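Local coordinates for protein 2-nitrobenzoate nitroreductase (Pseudomonas fluorescens, PDB 4Z85) that probably reduces the nitro group of 2-nitrobenzoate using bound FMN, as a nitroreductase of the flavoredoxin family, at residues L175-V179 against D180-P184; W16-T19 against G20-P24. One frame throughout, in Å; residues are numbered along the deposited sequence.

Interaction 1. Residues L175-V179 against D180-P184; sequences LRVRV and DLFQP
The carbonyl oxygen of R178 is the pivot of this turn and accepts two backbone hydrogen bonds, from L181 N at 3.1 Å and from F182 N at 3.2 Å. They reach it differently: L181 N stands above the carbonyl plane, with a C=O...N angle of 122°, whereas F182 N lies nearly in line with the C=O bond, at 164°. The second bond closes a five-residue alpha-turn, consistent with the helix-like backbone angles of V179, D180 and L181. The turn leads the chain out of the short hairpin of strands 170-171 and 176-177 toward strand 185-187.

The tightly packed side is the buried one, formed by V177 and F182. F182 CB meets V177 CG1 at 4.2 Å, the two side chains crossing at a slant. With CG anti to the backbone N (chi1 176°), the F182 ring lies beside its own carbonyl carbon, on the way to P184, whose CD rests 3.6 Å above the ring centre. P136 and L169 pack against the same side chain, and V177 in turn packs on G20 of the second subunit.

The other side is exposed to solvent. R178 and L181 run side by side in the same direction, their nearest side-chain atoms being R178 CD and L181 CD1 at 4.0 Å; R178 NH1 makes a long, weak ion pair with D171 OD2.

The turn also brings two acceptors, V179 O and F182 O, to within 3.3 Å of each other. R199 binds the first through NH1 and the second through NH2, which implies that its positive charge probably offsets their mutual repulsion.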
loop_
_atom_site.group_PDB
_atom_site.type_symbol
_atom_site.label_atom_id
_atom_site.label_comp_id
_atom_site.label_asym_id
_atom_site.label_seq_id
_atom_site.Cartn_x
_atom_site.Cartn_y
_atom_site.Cartn_z
ATOM N N LEU A 175 16.698 -16.441 -6.011
ATOM C CA LEU A 175 15.313 -15.989 -6.181
ATOM C C LEU A 175 14.968 -14.920 -5.155
ATOM O O LEU A 175 13.945 -14.997 -4.476
ATOM C CB LEU A 175 14.335 -17.161 -6.078
ATOM C CG LEU A 175 14.380 -18.097 -7.281
ATOM C CD1 LEU A 175 13.365 -19.216 -7.133
ATOM C CD2 LEU A 175 14.131 -17.305 -8.548
ATOM N N ARG A 176 15.848 -13.932 -5.033
ATOM C CA ARG A 176 15.636 -12.817 -4.121
ATOM C C ARG A 176 15.852 -11.507 -4.841
ATOM O O ARG A 176 16.808 -11.358 -5.599
ATOM C CB ARG A 176 16.578 -12.894 -2.917
ATOM C CG ARG A 176 16.319 -14.059 -2.004
ATOM C CD ARG A 176 14.894 -14.042 -1.535
ATOM N NE ARG A 176 14.534 -15.289 -0.880
ATOM C CZ ARG A 176 14.757 -15.544 0.402
ATOM N NH1 ARG A 176 15.351 -14.632 1.170
ATOM N NH2 ARG A 176 14.392 -16.714 0.912
ATOM N N VAL A 177 14.969 -10.543 -4.601
ATOM C CA VAL A 177 15.228 -9.194 -5.064
ATOM C C VAL A 177 16.434 -8.672 -4.290
ATOM O O VAL A 177 16.569 -8.928 -3.087
ATOM C CB VAL A 177 14.004 -8.276 -4.857
ATOM C CG1 VAL A 177 14.337 -6.828 -5.174
ATOM C CG2 VAL A 177 12.855 -8.763 -5.717
ATOM N N ARG A 178 17.329 -7.972 -4.975
ATOM C CA ARG A 178 18.403 -7.299 -4.268
ATOM C C ARG A 178 17.821 -6.028 -3.659
ATOM O O ARG A 178 17.753 -4.981 -4.309
ATOM C CB ARG A 178 19.583 -7.008 -5.195
ATOM C CG ARG A 178 20.260 -8.288 -5.683
ATOM C CD ARG A 178 21.676 -8.048 -6.167
ATOM N NE ARG A 178 22.137 -9.142 -7.017
ATOM C CZ ARG A 178 22.678 -10.268 -6.562
ATOM N NH1 ARG A 178 22.835 -10.452 -5.259
ATOM N NH2 ARG A 178 23.065 -11.213 -7.412
ATOM N N VAL A 179 17.406 -6.141 -2.400
ATOM C CA VAL A 179 16.601 -5.107 -1.749
ATOM C C VAL A 179 17.387 -3.811 -1.590
ATOM O O VAL A 179 16.831 -2.715 -1.714
ATOM C CB VAL A 179 16.073 -5.610 -0.374
ATOM C CG1 VAL A 179 15.454 -4.481 0.438
ATOM C CG2 VAL A 179 15.052 -6.722 -0.584
ATOM N N ASP A 180 18.691 -3.934 -1.358
ATOM C CA ASP A 180 19.546 -2.765 -1.205
ATOM C C ASP A 180 19.597 -1.904 -2.468
ATOM O O ASP A 180 19.693 -0.681 -2.381
ATOM C CB ASP A 180 20.974 -3.190 -0.823
ATOM C CG ASP A 180 21.059 -3.784 0.573
ATOM O OD1 ASP A 180 20.013 -4.194 1.124
ATOM O OD2 ASP A 180 22.179 -3.850 1.123
ATOM N N LEU A 181 19.535 -2.534 -3.641
ATOM C CA LEU A 181 19.698 -1.800 -4.896
ATOM C C LEU A 181 18.398 -1.257 -5.488
ATOM O O LEU A 181 18.407 -0.245 -6.189
ATOM C CB LEU A 181 20.378 -2.684 -5.940
ATOM C CG LEU A 181 21.795 -3.167 -5.640
ATOM C CD1 LEU A 181 22.259 -4.099 -6.751
ATOM C CD2 LEU A 181 22.733 -1.986 -5.501
ATOM N N PHE A 182 17.295 -1.954 -5.224
ATOM C CA PHE A 182 15.981 -1.537 -5.693
ATOM C C PHE A 182 15.499 -0.366 -4.842
ATOM O O PHE A 182 15.334 -0.504 -3.634
ATOM C CB PHE A 182 15.000 -2.719 -5.630
ATOM C CG PHE A 182 13.585 -2.368 -6.006
ATOM C CD1 PHE A 182 13.315 -1.611 -7.132
ATOM C CD2 PHE A 182 12.528 -2.817 -5.232
ATOM C CE1 PHE A 182 12.012 -1.305 -7.482
ATOM C CE2 PHE A 182 11.219 -2.507 -5.573
ATOM C CZ PHE A 182 10.968 -1.755 -6.692
ATOM N N GLN A 183 15.304 0.790 -5.466
ATOM C CA GLN A 183 14.981 2.001 -4.716
ATOM C C GLN A 183 13.732 2.666 -5.256
ATOM O O GLN A 183 13.784 3.729 -5.875
ATOM C CB GLN A 183 16.164 2.977 -4.732
ATOM C CG GLN A 183 17.387 2.421 -4.025
ATOM C CD GLN A 183 18.460 3.485 -3.832
ATOM O OE1 GLN A 183 18.535 4.441 -4.598
ATOM N NE2 GLN A 183 19.280 3.328 -2.800
ATOM N N PRO A 184 12.579 2.050 -4.982
ATOM C CA PRO A 184 11.334 2.644 -5.473
ATOM C C PRO A 184 10.977 3.956 -4.771
ATOM O O PRO A 184 11.428 4.218 -3.653
ATOM C CB PRO A 184 10.290 1.564 -5.169
ATOM C CG PRO A 184 10.849 0.835 -3.977
ATOM C CD PRO A 184 12.352 0.823 -4.202
#

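Interaction 2. Residues W16-T19 against G20-P24; sequences WLIT and GSVGP
A chi1 of 58° sets S21 OG between its own backbone N and carbonyl carbon, from where it turns back over the preceding turn and donates to L17 O at 2.6 Å. V22 CG1 takes the corresponding position on its own residue and packs 3.2 Å from I18 O, with I18 CG2 also nearby, 4.3 Å from that methyl. The hydroxyl approaches L17 O tilted 23° from the carbonyl plane. W139 NE1 of the second subunit is hydrogen-bonded to S21 OG as well, so this buried oxygen has a partner in each chain.

These contacts belong to the weakly bonded last turn of helix 11-21, beyond which the chain runs on as a loop. G20 N still bonds W16 O in the helical i to i-4 pattern, at 2.9 Å. Two residues further on, I18 O serves two amides: V22 N lies almost straight ahead of the carbonyl (3.1 Å, C=O...N 170°), and S21 N sits well above its plane at 3.0 Å. Bonds to the third and fourth residues thus share one acceptor as the helix winds down.

T19 turns its hydroxyl back to Y15 O in the preceding turn. A water donates to T19 O at 3.2 Å and, more weakly, to V22 O; R25 NH1 is hydrogen-bonded to the same two oxygens. I18 and T19 also pack on Y49 of the second subunit, and V22 on P26 of that chain; the peptide bond between G23 and P24 is cis.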
loop_
_atom_site.group_PDB
_atom_site.type_symbol
_atom_site.label_atom_id
_atom_site.label_comp_id
_atom_site.label_asym_id
_atom_site.label_seq_id
_atom_site.Cartn_x
_atom_site.Cartn_y
_atom_site.Cartn_z
ATOM N N TRP A 16 -8.106 14.333 1.287
ATOM C CA TRP A 16 -6.846 14.887 1.774
ATOM C C TRP A 16 -6.394 14.277 3.090
ATOM O O TRP A 16 -5.191 14.042 3.272
ATOM C CB TRP A 16 -6.928 16.414 1.895
ATOM C CG TRP A 16 -6.709 17.048 0.574
ATOM C CD1 TRP A 16 -7.662 17.481 -0.294
ATOM C CD2 TRP A 16 -5.450 17.286 -0.059
ATOM N NE1 TRP A 16 -7.077 17.987 -1.430
ATOM C CE2 TRP A 16 -5.718 17.877 -1.310
ATOM C CE3 TRP A 16 -4.119 17.063 0.315
ATOM C CZ2 TRP A 16 -4.701 18.250 -2.195
ATOM C CZ3 TRP A 16 -3.109 17.436 -0.564
ATOM C CH2 TRP A 16 -3.408 18.018 -1.806
ATOM N N LEU A 17 -7.326 14.000 4.003
ATOM C CA LEU A 17 -6.923 13.454 5.300
ATOM C C LEU A 17 -6.449 11.983 5.179
ATOM O O LEU A 17 -5.449 11.567 5.814
ATOM C CB LEU A 17 -8.057 13.560 6.311
ATOM C CG LEU A 17 -8.379 14.995 6.759
ATOM C CD1 LEU A 17 -9.514 14.980 7.772
ATOM C CD2 LEU A 17 -7.145 15.663 7.349
ATOM N N ILE A 18 -7.157 11.225 4.346
ATOM C CA ILE A 18 -6.767 9.840 4.069
ATOM C C ILE A 18 -5.408 9.779 3.366
ATOM O O ILE A 18 -4.478 9.126 3.863
ATOM C CB ILE A 18 -7.803 9.107 3.202
ATOM C CG1 ILE A 18 -9.138 8.988 3.936
ATOM C CG2 ILE A 18 -7.264 7.709 2.815
ATOM C CD1 ILE A 18 -10.284 8.559 3.033
ATOM N N THR A 19 -5.268 10.462 2.231
ATOM C CA THR A 19 -4.000 10.364 1.491
ATOM C C THR A 19 -2.839 11.010 2.239
ATOM O O THR A 19 -1.673 10.653 2.024
ATOM C CB THR A 19 -4.090 10.977 0.089
ATOM O OG1 THR A 19 -4.485 12.361 0.178
ATOM C CG2 THR A 19 -5.079 10.194 -0.788
ATOM N N GLY A 20 -3.137 11.956 3.120
ATOM C CA GLY A 20 -2.085 12.505 3.947
ATOM C C GLY A 20 -1.692 11.673 5.145
ATOM O O GLY A 20 -0.617 11.920 5.718
ATOM N N SER A 21 -2.543 10.723 5.559
ATOM C CA SER A 21 -2.222 9.943 6.757
ATOM C C SER A 21 -1.809 8.476 6.521
ATOM O O SER A 21 -1.350 7.811 7.457
ATOM C CB SER A 21 -3.402 9.974 7.736
ATOM O OG SER A 21 -4.571 9.476 7.110
ATOM N N VAL A 22 -1.960 7.960 5.297
ATOM C CA VAL A 22 -1.445 6.611 5.046
ATOM C C VAL A 22 -0.303 6.688 4.035
ATOM O O VAL A 22 -0.479 7.119 2.903
ATOM C CB VAL A 22 -2.547 5.610 4.551
ATOM C CG1 VAL A 22 -3.345 6.158 3.366
ATOM C CG2 VAL A 22 -1.906 4.269 4.174
ATOM N N GLY A 23 0.891 6.301 4.459
ATOM C CA GLY A 23 2.034 6.414 3.571
ATOM C C GLY A 23 3.264 5.833 4.233
ATOM O O GLY A 23 3.203 5.430 5.392
ATOM N N PRO A 24 4.370 5.755 3.495
ATOM C CA PRO A 24 4.398 6.024 2.059
ATOM C C PRO A 24 3.690 4.879 1.319
ATOM O O PRO A 24 3.657 3.756 1.842
ATOM C CB PRO A 24 5.899 6.053 1.756
ATOM C CG PRO A 24 6.457 5.014 2.723
ATOM C CD PRO A 24 5.620 5.126 3.970
HETATM O O HOH W 1 1.146 9.606 3.218
#

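Interaction 2 comes first along the chain, at the end of helix 11-21, and interaction 1 follows much later, running from strand 176-177 into the loop before strand 185-187. Neither lies on the strands of the six-stranded antiparallel barrel. Within one chain they do not touch: their centres are 26 Å apart and their nearest atoms about 8 Å. They are connected instead through the dimer. R176 of one subunit makes a cation-pi contact with W16 of the other, L175 packs on L17 of the partner, and P184 on its G23. Turn and helix end therefore belong to the same subunit interface, the 175-184 region of each subunit meeting the 16-24 region of the other.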